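Local coordinates for lipoate-protein ligase, putative (Streptococcus pneumoniae, PDB 1VQZ) that probably belongs to the lipoate-protein ligase family, pairing a larger domain of the lipoyl protein ligase A/B type with a smaller C-terminal domain, at residues G84-H89 with S168-A173; T97-E102 with N152-H157; K270-A275 with K286-F291; G293-A298 with T324-G329; D313-L318 with S331-A336. All coordinates share one frame; numbering follows the deposited sequence.

Overall arrangement
The chain folds into two parts, both sampled here. Contacts 1 and 2 come first, in the larger, catalytic-type domain, contact 2 nested within the loop closed by contact 1; their centres are about 26 Å apart, one at an outer strand of a small three-stranded sheet, the other inside the large mixed sheet. Contacts 3, 4 and 5 follow in the C-terminal part, centres about 12 to 14 Å apart: hairpin 269-278/281-289 meets contact 4 through Phe-291 and helix 332-339 of contact 5 through Val-271, while contacts 4 and 5, alternating along the chain, meet where Phe-327 packs on Ile-335. Gly-84 of contact 1, probably hydrogen-bonded to Phe-291 of contact 3, links the two parts.

Contact 1 (G84-H89 with S168-A173); sequences GGAVYH and SVLANA. With EDO (1,2-ethanediol), chain L.
Tyr-88 and Leu-170 mark the place where strand 87-89 runs past helix 169-173: their CA atoms lie 5.7 Å apart, and the two segment axes come within 8.5 Å at 119° between their directions, so strand and helix cross steeply. This is a helix laid against an outer strand of a small mixed sheet, in which 87-89 pairs with strand 52-55 in the catalytic-type domain of the lipoyl protein ligase A/B family. The contact itself is apolar. Its main element is a CH-pi interaction, with Val-169 CB poised over the middle of one face of the Tyr-88 ring, 3.8 Å from the centroid and only 9° off the ring normal. A beta-branched residue suits the place because its methyls spread over the ring, CG1 reaching 3.5 Å from Tyr-88 CE1 while CG2 leans toward CE2. The ring is delivered there by a chi1 of -176°, which carries it out from the strand opposite its own amide nitrogen. Leu-170 turns its end inward and spreads over the strand backbone: CD1 is 4.0 Å from Tyr-88 N, and CD2 reaches the carbonyl of Ala-86, whose small side chain lets the leucine settle close. Ala-173 of the helix rests on Ile-53 and Tyr-69. Val-87 and His-89 instead touch Cys-160, and His-89 NE2 is hydrogen-bonded, at 3.3 Å, to O1 of a 1,2-ethanediol that also bonds to Glu-30.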
# COMPACT_ATOMS: atom_id res chain seq x y z
N GLY A 84 -0.68 4.53 -3.23
CA GLY A 84 0.76 4.79 -3.47
C GLY A 84 1.36 4.11 -4.68
O GLY A 84 0.63 3.67 -5.62
N GLY A 85 2.69 4.00 -4.65
CA GLY A 85 3.46 3.51 -5.75
C GLY A 85 3.92 2.07 -5.65
O GLY A 85 3.52 1.30 -4.76
N ALA A 86 4.87 1.75 -6.54
CA ALA A 86 5.39 0.41 -6.67
C ALA A 86 6.49 0.12 -5.66
O ALA A 86 7.35 0.95 -5.39
CB ALA A 86 5.89 0.15 -8.10
N VAL A 87 6.43 -1.08 -5.11
CA VAL A 87 7.42 -1.53 -4.13
C VAL A 87 7.98 -2.91 -4.51
O VAL A 87 7.22 -3.78 -4.92
CB VAL A 87 6.77 -1.58 -2.74
CG1 VAL A 87 7.78 -1.89 -1.72
CG2 VAL A 87 6.11 -0.25 -2.43
N TYR A 88 9.30 -3.08 -4.34
CA TYR A 88 9.96 -4.37 -4.49
C TYR A 88 10.04 -5.16 -3.20
O TYR A 88 10.55 -4.69 -2.18
CB TYR A 88 11.37 -4.22 -5.09
CG TYR A 88 12.03 -5.55 -5.35
CD1 TYR A 88 11.53 -6.41 -6.34
CD2 TYR A 88 13.16 -5.96 -4.62
CE1 TYR A 88 12.11 -7.66 -6.57
CE2 TYR A 88 13.76 -7.24 -4.84
CZ TYR A 88 13.23 -8.07 -5.82
OH TYR A 88 13.83 -9.26 -6.07
N HIS A 89 9.54 -6.37 -3.28
CA HIS A 89 9.67 -7.36 -2.23
C HIS A 89 10.58 -8.48 -2.65
O HIS A 89 10.54 -8.94 -3.80
CB HIS A 89 8.29 -7.98 -1.94
CG HIS A 89 7.33 -7.06 -1.26
ND1 HIS A 89 7.15 -5.75 -1.64
CD2 HIS A 89 6.39 -7.30 -0.31
CE1 HIS A 89 6.20 -5.20 -0.90
NE2 HIS A 89 5.70 -6.14 -0.11
N SER A 168 18.49 -2.79 -5.80
CA SER A 168 18.80 -2.47 -7.20
C SER A 168 17.75 -2.95 -8.21
O SER A 168 17.79 -2.58 -9.38
CB SER A 168 20.17 -3.06 -7.59
OG SER A 168 20.07 -4.46 -7.81
N VAL A 169 16.80 -3.77 -7.76
CA VAL A 169 15.89 -4.42 -8.69
C VAL A 169 14.77 -3.48 -9.17
O VAL A 169 14.49 -3.43 -10.36
CB VAL A 169 15.29 -5.72 -8.06
CG1 VAL A 169 14.34 -6.45 -9.03
CG2 VAL A 169 16.37 -6.63 -7.60
N LEU A 170 14.16 -2.74 -8.26
CA LEU A 170 12.98 -1.92 -8.61
C LEU A 170 13.17 -1.08 -9.87
O LEU A 170 12.28 -1.02 -10.72
CB LEU A 170 12.60 -0.97 -7.44
CG LEU A 170 11.31 -0.15 -7.64
CD1 LEU A 170 10.07 -1.08 -7.70
CD2 LEU A 170 11.21 0.87 -6.53
N ALA A 171 14.33 -0.43 -10.00
CA ALA A 171 14.54 0.50 -11.12
C ALA A 171 14.58 -0.27 -12.44
O ALA A 171 14.21 0.28 -13.47
CB ALA A 171 15.81 1.31 -10.93
N ASN A 172 15.04 -1.52 -12.41
CA ASN A 172 15.08 -2.39 -13.59
C ASN A 172 13.69 -2.97 -13.90
O ASN A 172 13.41 -3.28 -15.05
CB ASN A 172 16.13 -3.50 -13.44
CG ASN A 172 17.57 -2.97 -13.38
OD1 ASN A 172 17.92 -2.02 -14.07
ND2 ASN A 172 18.40 -3.58 -12.55
N ALA A 173 12.83 -3.11 -12.88
CA ALA A 173 11.49 -3.75 -13.08
C ALA A 173 10.40 -2.79 -13.54
O ALA A 173 9.32 -3.23 -13.95
CB ALA A 173 11.05 -4.49 -11.84
C1 EDO L . 1.56 -5.65 0.19
O1 EDO L . 2.71 -4.93 0.57
C2 EDO L . 0.56 -5.42 1.30
O2 EDO L . -0.50 -6.34 1.20

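Contact 2 (T97-E102 with N152-H157); sequences TIISKE and NGRIMH
Ile-98 and His-157, and then Ser-100 and Ile-155, each exchange two backbone hydrogen bonds, the shortest being Ile-155 N to Ser-100 O at 2.8 Å with an angle of 171°. Beyond them Glu-102 N reaches Gly-153 O at 2.9 Å, arriving from well above the carbonyl plane where the strands give way to loop. Gly-153 turns there with a positive phi of 70°, a bend that suits a residue lacking CB. Ile-155 sets its CB 3.8 Å from Ser-100 OG on one face of the sheet. On the other, Ile-99 and Met-156, a selenomethionine, form a non-hydrogen-bonded pair: Ile-99 CG1 lies 3.9 Å from Met-156 CG, and SE continues to Thr-97 CG2 at 4.1 Å. Ile-99 uses its other branch, CG2, against Arg-154, 3.5 Å from NH1, approaching the guanidinium at a slant. That arginine bends at chi3 (-95°) and gives its NH1 and NH2 to the carbonyls of Phe-34 and Glu-40. Glu-102 OE1 is held by Tyr-150 OH. Helix 23-36 covers the Ile-99 face, Ala-33 and Phe-34 resting on Ile-99. Around these lie strands 42-47 and 141-151, which flank the pair in the large mixed sheet of the ligase domain. Two antiparallel strands are thus zipped by their backbones, while a buried arginine, whose NH1 and NH2 bond to carbonyls beyond the pair, ties the sheet to the end of the covering helix.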
# COMPACT_ATOMS: atom_id res chain seq x y z
N THR A 97 1.61 -6.31 9.35
CA THR A 97 0.19 -5.95 9.26
C THR A 97 -0.39 -5.69 10.65
O THR A 97 -0.30 -6.53 11.52
CB THR A 97 -0.58 -7.11 8.68
OG1 THR A 97 -0.03 -7.43 7.40
CG2 THR A 97 -2.02 -6.81 8.55
N ILE A 98 -0.96 -4.50 10.85
CA ILE A 98 -1.61 -4.10 12.11
C ILE A 98 -3.05 -3.70 11.77
O ILE A 98 -3.28 -2.67 11.19
CB ILE A 98 -0.89 -2.90 12.71
CG1 ILE A 98 0.62 -3.17 12.78
CG2 ILE A 98 -1.42 -2.55 14.10
CD1 ILE A 98 1.41 -1.91 12.96
N ILE A 99 -3.99 -4.53 12.18
CA ILE A 99 -5.42 -4.31 11.99
C ILE A 99 -6.14 -4.04 13.28
O ILE A 99 -5.89 -4.71 14.32
CB ILE A 99 -6.05 -5.54 11.34
CG1 ILE A 99 -5.49 -5.72 9.92
CG2 ILE A 99 -7.56 -5.45 11.34
CD1 ILE A 99 -5.43 -7.17 9.49
N SER A 100 -7.04 -3.05 13.24
CA SER A 100 -7.77 -2.63 14.47
C SER A 100 -9.14 -2.09 14.13
O SER A 100 -9.31 -1.36 13.16
CB SER A 100 -7.01 -1.56 15.23
OG SER A 100 -6.89 -0.43 14.38
N LYS A 101 -10.11 -2.51 14.91
CA LYS A 101 -11.40 -1.88 14.98
C LYS A 101 -11.21 -0.43 15.39
O LYS A 101 -10.46 -0.11 16.32
CB LYS A 101 -12.25 -2.60 16.03
CG LYS A 101 -13.65 -2.01 16.25
CD LYS A 101 -14.42 -2.81 17.31
CE LYS A 101 -15.86 -2.29 17.44
NZ LYS A 101 -16.78 -3.21 18.19
N GLU A 102 -11.91 0.43 14.68
CA GLU A 102 -11.91 1.85 14.94
C GLU A 102 -12.60 2.06 16.29
O GLU A 102 -13.76 1.75 16.45
CB GLU A 102 -12.66 2.57 13.82
CG GLU A 102 -12.75 4.07 13.94
CD GLU A 102 -13.43 4.70 12.72
OE1 GLU A 102 -14.08 3.97 11.96
OE2 GLU A 102 -13.32 5.93 12.53
N ASN A 152 -15.05 0.65 6.58
CA ASN A 152 -15.95 1.16 7.65
C ASN A 152 -15.62 0.42 8.94
O ASN A 152 -15.52 -0.81 9.00
CB ASN A 152 -17.46 1.11 7.32
N GLY A 153 -15.32 1.24 9.93
CA GLY A 153 -15.11 0.79 11.28
C GLY A 153 -13.83 0.01 11.49
O GLY A 153 -13.66 -0.50 12.57
N ARG A 154 -12.97 -0.08 10.49
CA ARG A 154 -11.75 -0.88 10.58
C ARG A 154 -10.54 -0.31 9.83
O ARG A 154 -10.59 0.10 8.63
CB ARG A 154 -12.06 -2.32 10.15
CG ARG A 154 -10.99 -3.29 10.39
CD ARG A 154 -11.39 -4.75 10.09
NE ARG A 154 -11.80 -5.35 11.30
CZ ARG A 154 -11.34 -6.45 11.89
NH1 ARG A 154 -10.48 -7.29 11.36
NH2 ARG A 154 -11.86 -6.71 13.07
N ILE A 155 -9.41 -0.29 10.54
CA ILE A 155 -8.18 0.35 10.10
C ILE A 155 -7.08 -0.66 9.92
O ILE A 155 -6.89 -1.51 10.79
CB ILE A 155 -7.72 1.34 11.17
CG1 ILE A 155 -8.81 2.42 11.40
CG2 ILE A 155 -6.35 1.97 10.80
CD1 ILE A 155 -8.65 3.21 12.64
N MSE A 156 -6.35 -0.57 8.80
CA MSE A 156 -5.13 -1.35 8.63
C MSE A 156 -3.95 -0.44 8.36
O MSE A 156 -3.99 0.41 7.48
CB MSE A 156 -5.27 -2.38 7.50
CG MSE A 156 -4.02 -3.21 7.31
SE MSE A 156 -4.18 -4.60 5.91
CE MSE A 156 -4.52 -3.35 4.34
N HIS A 157 -2.91 -0.64 9.15
CA HIS A 157 -1.59 -0.09 8.88
C HIS A 157 -0.70 -1.26 8.43
O HIS A 157 -0.58 -2.24 9.14
CB HIS A 157 -0.96 0.50 10.12
CG HIS A 157 -1.62 1.75 10.59
ND1 HIS A 157 -1.16 3.00 10.21
CD2 HIS A 157 -2.72 1.96 11.34
CE1 HIS A 157 -1.94 3.93 10.74
NE2 HIS A 157 -2.89 3.32 11.44

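Contact 3 (K270-A275 with K286-F291); sequences KVEVFA and KIYGDF. With EDO (1,2-ethanediol), chain D.
Phe-274 and Tyr-288 stand on the same face of an antiparallel beta hairpin, strands 269-278 and 281-289, their side chains crossing at about a right angle. The ring centroids are 5.3 Å apart and the planes meet at 79°, an oblique pairing in which Phe-274 CE1 comes within 3.5 Å of Tyr-288 CD1. Similar first torsions, -62° and -67°, turn both rings back beside their own amide nitrogens. Backbone hydrogen bonds pair Glu-272 with Tyr-288 and Phe-274 with Lys-286. Glu-272 shares this face, its carboxylate plane inclined to the tyrosine ring and its charge paired with Arg-261. Over one face of Tyr-288 lies a 1,2-ethanediol, C1 being 3.2 Å from CD2. On the opposite face Val-271 and Ile-287 point the same way, side by side, with Val-271 CG1 4.0 Å from Ile-287 CG2; these branched aliphatics suit the buried side, where helix 332-339 packs on Val-271. Phe-291 lies crosswise to Val-271 and presents its ring edge to Lys-270 O, CD2 being 3.4 Å away. Gly-289 allows this close approach: its CA touches Lys-270 O, where a CB would clash. Past it, Asp-290 reaches back, OD1 accepting from Lys-270 N at 2.8 Å, nearly along its C-O axis.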
# COMPACT_ATOMS: atom_id res chain seq x y z
N LYS A 270 1.29 11.26 -9.32
CA LYS A 270 0.74 11.23 -10.63
C LYS A 270 -0.77 10.93 -10.60
O LYS A 270 -1.22 10.00 -9.90
CB LYS A 270 1.52 10.10 -11.34
CG LYS A 270 1.21 9.81 -12.71
CD LYS A 270 2.45 9.27 -13.42
CE LYS A 270 2.39 7.84 -13.65
NZ LYS A 270 3.36 7.50 -14.76
N VAL A 271 -1.55 11.70 -11.36
CA VAL A 271 -3.00 11.50 -11.52
C VAL A 271 -3.35 11.40 -13.01
O VAL A 271 -3.07 12.31 -13.79
CB VAL A 271 -3.83 12.64 -10.88
CG1 VAL A 271 -5.33 12.41 -11.09
CG2 VAL A 271 -3.50 12.80 -9.41
N GLU A 272 -3.93 10.27 -13.39
CA GLU A 272 -4.34 9.95 -14.75
C GLU A 272 -5.84 9.73 -14.79
O GLU A 272 -6.36 8.88 -14.08
CB GLU A 272 -3.64 8.71 -15.25
CG GLU A 272 -3.81 8.46 -16.77
CD GLU A 272 -3.07 7.22 -17.27
OE1 GLU A 272 -2.92 6.24 -16.49
OE2 GLU A 272 -2.67 7.23 -18.48
N VAL A 273 -6.52 10.49 -15.62
CA VAL A 273 -7.97 10.49 -15.66
C VAL A 273 -8.50 10.03 -17.01
O VAL A 273 -8.20 10.61 -18.05
CB VAL A 273 -8.52 11.89 -15.41
CG1 VAL A 273 -10.07 11.87 -15.48
CG2 VAL A 273 -8.01 12.45 -14.11
N PHE A 274 -9.32 9.00 -16.99
CA PHE A 274 -10.00 8.56 -18.20
C PHE A 274 -11.51 8.89 -18.06
O PHE A 274 -12.21 8.28 -17.26
CB PHE A 274 -9.81 7.04 -18.43
CG PHE A 274 -8.38 6.61 -18.63
CD1 PHE A 274 -7.57 6.31 -17.55
CD2 PHE A 274 -7.87 6.43 -19.90
CE1 PHE A 274 -6.27 5.86 -17.74
CE2 PHE A 274 -6.55 6.01 -20.10
CZ PHE A 274 -5.76 5.72 -18.99
N ALA A 275 -12.00 9.84 -18.84
CA ALA A 275 -13.41 10.27 -18.74
C ALA A 275 -14.17 10.06 -20.03
O ALA A 275 -13.64 10.34 -21.12
CB ALA A 275 -13.48 11.70 -18.35
N LYS A 286 -12.73 7.21 -14.60
CA LYS A 286 -11.85 6.31 -13.85
C LYS A 286 -10.50 7.00 -13.68
O LYS A 286 -9.98 7.66 -14.60
CB LYS A 286 -11.69 4.95 -14.55
CG LYS A 286 -11.10 3.89 -13.59
CD LYS A 286 -11.12 2.51 -14.06
CE LYS A 286 -10.67 1.55 -12.96
NZ LYS A 286 -11.74 1.15 -11.98
N ILE A 287 -9.96 6.92 -12.46
CA ILE A 287 -8.77 7.64 -12.08
C ILE A 287 -7.71 6.65 -11.65
O ILE A 287 -7.95 5.78 -10.78
CB ILE A 287 -9.08 8.62 -10.96
CG1 ILE A 287 -10.18 9.62 -11.43
CG2 ILE A 287 -7.83 9.38 -10.49
CD1 ILE A 287 -10.75 10.45 -10.31
N TYR A 288 -6.54 6.78 -12.28
CA TYR A 288 -5.36 5.98 -11.96
C TYR A 288 -4.25 6.88 -11.44
O TYR A 288 -4.27 8.09 -11.65
CB TYR A 288 -4.82 5.30 -13.21
CG TYR A 288 -5.69 4.24 -13.80
CD1 TYR A 288 -6.80 4.59 -14.54
CD2 TYR A 288 -5.38 2.90 -13.67
CE1 TYR A 288 -7.61 3.65 -15.11
CE2 TYR A 288 -6.21 1.92 -14.23
CZ TYR A 288 -7.33 2.32 -14.97
OH TYR A 288 -8.17 1.41 -15.57
N GLY A 289 -3.26 6.26 -10.79
CA GLY A 289 -2.10 7.00 -10.35
C GLY A 289 -1.37 6.34 -9.21
O GLY A 289 -1.74 5.22 -8.74
N ASP A 290 -0.32 7.03 -8.77
CA ASP A 290 0.48 6.58 -7.61
C ASP A 290 0.35 7.53 -6.41
O ASP A 290 1.15 7.42 -5.47
CB ASP A 290 1.95 6.37 -7.98
CG ASP A 290 2.62 7.63 -8.59
OD1 ASP A 290 2.10 8.73 -8.52
OD2 ASP A 290 3.69 7.48 -9.19
N PHE A 291 -0.62 8.43 -6.46
CA PHE A 291 -1.06 9.21 -5.30
C PHE A 291 -1.46 8.25 -4.17
O PHE A 291 -1.76 7.07 -4.37
CB PHE A 291 -2.27 10.10 -5.65
CG PHE A 291 -3.44 9.35 -6.25
CD1 PHE A 291 -4.42 8.78 -5.42
CD2 PHE A 291 -3.55 9.20 -7.61
CE1 PHE A 291 -5.49 8.07 -5.95
CE2 PHE A 291 -4.67 8.51 -8.15
CZ PHE A 291 -5.60 7.91 -7.31
C1 EDO D . -7.35 2.34 -11.15
O1 EDO D . -8.06 3.09 -10.20
C2 EDO D . -7.38 0.85 -10.83
O2 EDO D . -8.70 0.39 -10.94

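Contact 4 (G293-A298 with T324-G329); sequences GIEDVA and TRYFAG. With EDO (1,2-ethanediol), chain S.
Glu-295 OE2 is gripped by Arg-325 with two nitrogens, side-on: NE at 2.9 Å reaches its anti lone pair, while NH2, at 3.1 Å, meets the same oxygen from above the carboxylate plane. OE2 lies at the edge of the guanidinium, within its plane, although the two flat groups are turned 80° apart. Bends at chi2 and chi3 fold the arginine back to bring this edge round. Ile-294 CG2 sits over one guanidinium face, toward its rim, and Tyr-150 adds a cation-pi contact, so a long, flat, charged residue suits the place. Water also binds the carboxylate: one molecule donates to Glu-295 OE2 and another to OE1, and both lie near the hydroxyl of Tyr-326. In the C-terminal domain of the bacterial ligase family this joins two loops: 293-298 leads from the hairpin into helix 298-304, and residues 324-329 lead on to helix 332-339. Their backbones meet: Glu-295 N donates to Arg-325 O at 3.1 Å, nearly straight at 173°, and Gly-293 CA comes to 3.3 Å from Tyr-326 O, where any CB would collide. A further water bridges the carbonyls of Glu-295 and Tyr-326. Val-297 presses CG2 to 3.3 Å from Phe-327 CZ, a ring that also meets Phe-291. Near the helix start Asp-296 OD1 accepts from Ala-298 N at 2.9 Å, a capping bond, and also from O1 of a 1,2-ethanediol at 2.7 Å.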
# COMPACT_ATOMS: atom_id res chain seq x y z
N GLY A 293 -4.06 7.75 -0.91
CA GLY A 293 -5.20 8.11 -0.12
C GLY A 293 -5.55 6.91 0.72
O GLY A 293 -5.39 5.73 0.30
N ILE A 294 -6.04 7.18 1.91
CA ILE A 294 -6.41 6.11 2.86
C ILE A 294 -7.62 5.30 2.38
O ILE A 294 -7.73 4.12 2.68
CB ILE A 294 -6.71 6.68 4.27
CG1 ILE A 294 -5.44 7.18 4.94
CG2 ILE A 294 -7.29 5.62 5.17
CD1 ILE A 294 -5.74 8.18 6.05
N GLU A 295 -8.52 5.96 1.67
CA GLU A 295 -9.73 5.38 1.06
C GLU A 295 -9.66 5.40 -0.44
O GLU A 295 -9.04 6.28 -1.01
CB GLU A 295 -11.01 6.13 1.47
CG GLU A 295 -11.18 6.18 2.94
CD GLU A 295 -12.58 6.55 3.38
OE1 GLU A 295 -13.52 5.82 3.07
OE2 GLU A 295 -12.71 7.54 4.10
N ASP A 296 -10.31 4.40 -1.02
CA ASP A 296 -10.43 4.16 -2.47
C ASP A 296 -10.98 5.39 -3.24
O ASP A 296 -11.98 5.98 -2.85
CB ASP A 296 -11.36 2.98 -2.68
CG ASP A 296 -11.17 2.31 -4.02
OD1 ASP A 296 -11.46 2.94 -5.05
OD2 ASP A 296 -10.77 1.13 -4.03
N VAL A 297 -10.30 5.72 -4.32
CA VAL A 297 -10.64 6.84 -5.21
C VAL A 297 -12.02 6.68 -5.90
O VAL A 297 -12.56 7.64 -6.44
CB VAL A 297 -9.47 7.16 -6.24
CG1 VAL A 297 -9.51 6.26 -7.42
CG2 VAL A 297 -9.50 8.58 -6.69
N ALA A 298 -12.62 5.49 -5.80
CA ALA A 298 -13.97 5.26 -6.34
C ALA A 298 -14.99 6.28 -5.86
O ALA A 298 -15.85 6.69 -6.65
CB ALA A 298 -14.47 3.86 -6.01
N THR A 324 -8.66 14.97 1.30
CA THR A 324 -7.47 14.44 1.95
C THR A 324 -7.57 12.95 2.22
O THR A 324 -6.54 12.27 2.41
CB THR A 324 -7.13 15.19 3.26
OG1 THR A 324 -8.13 14.96 4.29
CG2 THR A 324 -7.06 16.66 2.95
N ARG A 325 -8.80 12.40 2.16
CA ARG A 325 -8.97 10.96 2.32
C ARG A 325 -8.54 10.23 1.09
O ARG A 325 -8.28 9.04 1.16
CB ARG A 325 -10.42 10.61 2.62
CG ARG A 325 -10.99 11.27 3.89
CD ARG A 325 -10.33 10.68 5.13
NE ARG A 325 -10.84 9.34 5.44
CZ ARG A 325 -10.41 8.57 6.44
NH1 ARG A 325 -9.44 8.99 7.26
NH2 ARG A 325 -10.96 7.39 6.64
N TYR A 326 -8.47 10.94 -0.04
CA TYR A 326 -8.29 10.31 -1.38
C TYR A 326 -6.96 10.63 -2.06
O TYR A 326 -6.38 9.76 -2.77
CB TYR A 326 -9.47 10.69 -2.28
CG TYR A 326 -10.78 10.32 -1.62
CD1 TYR A 326 -11.15 8.98 -1.48
CD2 TYR A 326 -11.60 11.30 -1.07
CE1 TYR A 326 -12.32 8.64 -0.85
CE2 TYR A 326 -12.78 10.98 -0.43
CZ TYR A 326 -13.13 9.66 -0.30
OH TYR A 326 -14.26 9.34 0.37
N PHE A 327 -6.53 11.88 -1.93
CA PHE A 327 -5.28 12.36 -2.56
C PHE A 327 -4.47 13.14 -1.54
O PHE A 327 -4.64 14.33 -1.40
CB PHE A 327 -5.53 13.23 -3.80
CG PHE A 327 -6.49 12.63 -4.82
CD1 PHE A 327 -7.85 12.91 -4.77
CD2 PHE A 327 -6.02 11.89 -5.88
CE1 PHE A 327 -8.73 12.40 -5.74
CE2 PHE A 327 -6.87 11.39 -6.83
CZ PHE A 327 -8.25 11.63 -6.75
N ALA A 328 -3.61 12.46 -0.81
CA ALA A 328 -2.78 13.15 0.19
C ALA A 328 -1.78 14.08 -0.51
O ALA A 328 -1.07 13.68 -1.46
CB ALA A 328 -2.07 12.14 1.12
N GLY A 329 -1.78 15.34 -0.09
CA GLY A 329 -0.90 16.37 -0.61
C GLY A 329 -1.25 17.00 -1.93
O GLY A 329 -0.47 17.81 -2.48
C1 EDO S . -10.68 0.68 -8.02
O1 EDO S . -11.45 1.85 -7.52
C2 EDO S . -9.20 0.52 -7.61
O2 EDO S . -8.63 -0.82 -7.46
O HOH W 1 -5.52 9.88 2.84
O HOH W 2 -7.21 7.12 -3.16
O HOH W 3 -14.67 6.89 0.85
O HOH W 4 -14.46 9.62 3.30

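Contact 5 (D313-L318 with S331-A336); sequences DVLKAL and SREEIA
Leu-318 and Leu-315 lead the apolar part of this helix-helix contact, in which helices 313-318 and 332-336 approach to 9.0 Å between segment axes at 137°. Leu-318 points its CD1 into the second helix, 3.8 Å from Ile-335 CG2 and 3.4 Å from Arg-332 O; with chi1 -69° CG stands anti to the carbonyl carbon, letting CD1 reach Ile-335. Leu-315, its CG anti to the backbone N, lays CD1 3.7 Å from Arg-332 CB. Ala-336 fits where the chains come closest, its small CB letting Val-314 CG1 approach to 3.9 Å. Leu-318 also rests on Val-300, and Ile-335 on Phe-327, in the C-terminal domain. Of polar bonds, Arg-332 NE donates to Leu-318 O at 3.0 Å, from above the carbonyl plane and bent to 140°, with the arginine extended from CG to NE alongside the leucine; NH2 goes on to Ile-321 O. Ser-331 and Glu-334 form a capping box, Glu-334 N bonding to Ser-331 OG at 3.0 Å and Ser-331 N to Glu-334 OE1. Leucine, valine and alanine probably set how closely the helices pack, while the arginine supplies donors at the end of helix 311-318, probably standing in for the missing next turn.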
# COMPACT_ATOMS: atom_id res chain seq x y z
N ASP A 313 -17.50 23.39 -12.27
CA ASP A 313 -18.51 22.48 -11.71
C ASP A 313 -17.83 21.31 -11.08
O ASP A 313 -18.29 20.78 -10.09
CB ASP A 313 -19.52 22.02 -12.78
CG ASP A 313 -20.28 23.18 -13.41
OD1 ASP A 313 -19.71 23.88 -14.27
OD2 ASP A 313 -21.47 23.36 -13.08
N VAL A 314 -16.72 20.88 -11.69
CA VAL A 314 -15.94 19.78 -11.15
C VAL A 314 -15.38 20.17 -9.79
O VAL A 314 -15.48 19.39 -8.81
CB VAL A 314 -14.81 19.33 -12.12
CG1 VAL A 314 -13.74 18.50 -11.41
CG2 VAL A 314 -15.41 18.58 -13.34
N LEU A 315 -14.80 21.37 -9.73
CA LEU A 315 -14.26 21.90 -8.47
C LEU A 315 -15.32 21.98 -7.36
O LEU A 315 -15.08 21.55 -6.21
CB LEU A 315 -13.62 23.28 -8.70
CG LEU A 315 -12.91 23.85 -7.46
CD1 LEU A 315 -11.86 22.88 -6.88
CD2 LEU A 315 -12.29 25.21 -7.73
N LYS A 316 -16.47 22.53 -7.71
CA LYS A 316 -17.61 22.62 -6.79
C LYS A 316 -17.98 21.25 -6.19
O LYS A 316 -18.17 21.10 -4.98
CB LYS A 316 -18.79 23.27 -7.52
CG LYS A 316 -19.85 23.79 -6.66
CD LYS A 316 -20.60 24.98 -7.29
CE LYS A 316 -21.81 25.39 -6.42
NZ LYS A 316 -22.19 26.85 -6.59
N ALA A 317 -18.01 20.22 -7.03
CA ALA A 317 -18.27 18.86 -6.60
C ALA A 317 -17.17 18.36 -5.64
O ALA A 317 -17.44 17.68 -4.61
CB ALA A 317 -18.37 17.89 -7.82
N LEU A 318 -15.94 18.70 -5.96
CA LEU A 318 -14.84 18.24 -5.13
C LEU A 318 -14.84 18.89 -3.74
O LEU A 318 -14.33 18.30 -2.76
CB LEU A 318 -13.52 18.44 -5.83
CG LEU A 318 -13.23 17.57 -7.07
CD1 LEU A 318 -11.91 18.06 -7.71
CD2 LEU A 318 -13.13 16.10 -6.70
N SER A 331 -4.38 19.14 -3.98
CA SER A 331 -5.55 19.99 -3.74
C SER A 331 -6.71 19.68 -4.65
O SER A 331 -6.55 19.02 -5.71
CB SER A 331 -5.17 21.48 -3.85
OG SER A 331 -4.99 21.92 -5.18
N ARG A 332 -7.89 20.18 -4.25
CA ARG A 332 -9.10 20.06 -5.08
C ARG A 332 -8.94 20.77 -6.42
O ARG A 332 -9.39 20.28 -7.45
CB ARG A 332 -10.32 20.64 -4.36
CG ARG A 332 -10.77 19.81 -3.17
CD ARG A 332 -11.85 20.54 -2.35
NE ARG A 332 -12.24 19.72 -1.20
CZ ARG A 332 -11.57 19.68 -0.06
NH1 ARG A 332 -10.51 20.48 0.11
NH2 ARG A 332 -11.97 18.90 0.94
N GLU A 333 -8.28 21.92 -6.38
CA GLU A 333 -7.97 22.71 -7.57
C GLU A 333 -7.07 21.91 -8.51
O GLU A 333 -7.26 21.93 -9.72
CB GLU A 333 -7.30 24.03 -7.21
CG GLU A 333 -8.19 25.04 -6.56
CD GLU A 333 -8.45 24.77 -5.09
OE1 GLU A 333 -7.85 23.88 -4.48
OE2 GLU A 333 -9.28 25.51 -4.55
N GLU A 334 -6.10 21.24 -7.93
CA GLU A 334 -5.20 20.40 -8.70
C GLU A 334 -5.94 19.20 -9.29
O GLU A 334 -5.73 18.87 -10.44
CB GLU A 334 -3.99 19.97 -7.85
CG GLU A 334 -2.96 21.08 -7.62
CD GLU A 334 -1.89 20.76 -6.58
OE1 GLU A 334 -2.17 20.16 -5.50
OE2 GLU A 334 -0.73 21.16 -6.81
N ILE A 335 -6.77 18.50 -8.50
CA ILE A 335 -7.54 17.38 -9.03
C ILE A 335 -8.51 17.82 -10.12
O ILE A 335 -8.58 17.15 -11.18
CB ILE A 335 -8.29 16.60 -7.90
CG1 ILE A 335 -7.28 15.94 -6.97
CG2 ILE A 335 -9.20 15.52 -8.47
CD1 ILE A 335 -6.35 14.99 -7.69
N ALA A 336 -9.21 18.95 -9.92
CA ALA A 336 -10.07 19.51 -10.98
C ALA A 336 -9.31 19.70 -12.28
O ALA A 336 -9.83 19.41 -13.38
CB ALA A 336 -10.67 20.83 -10.56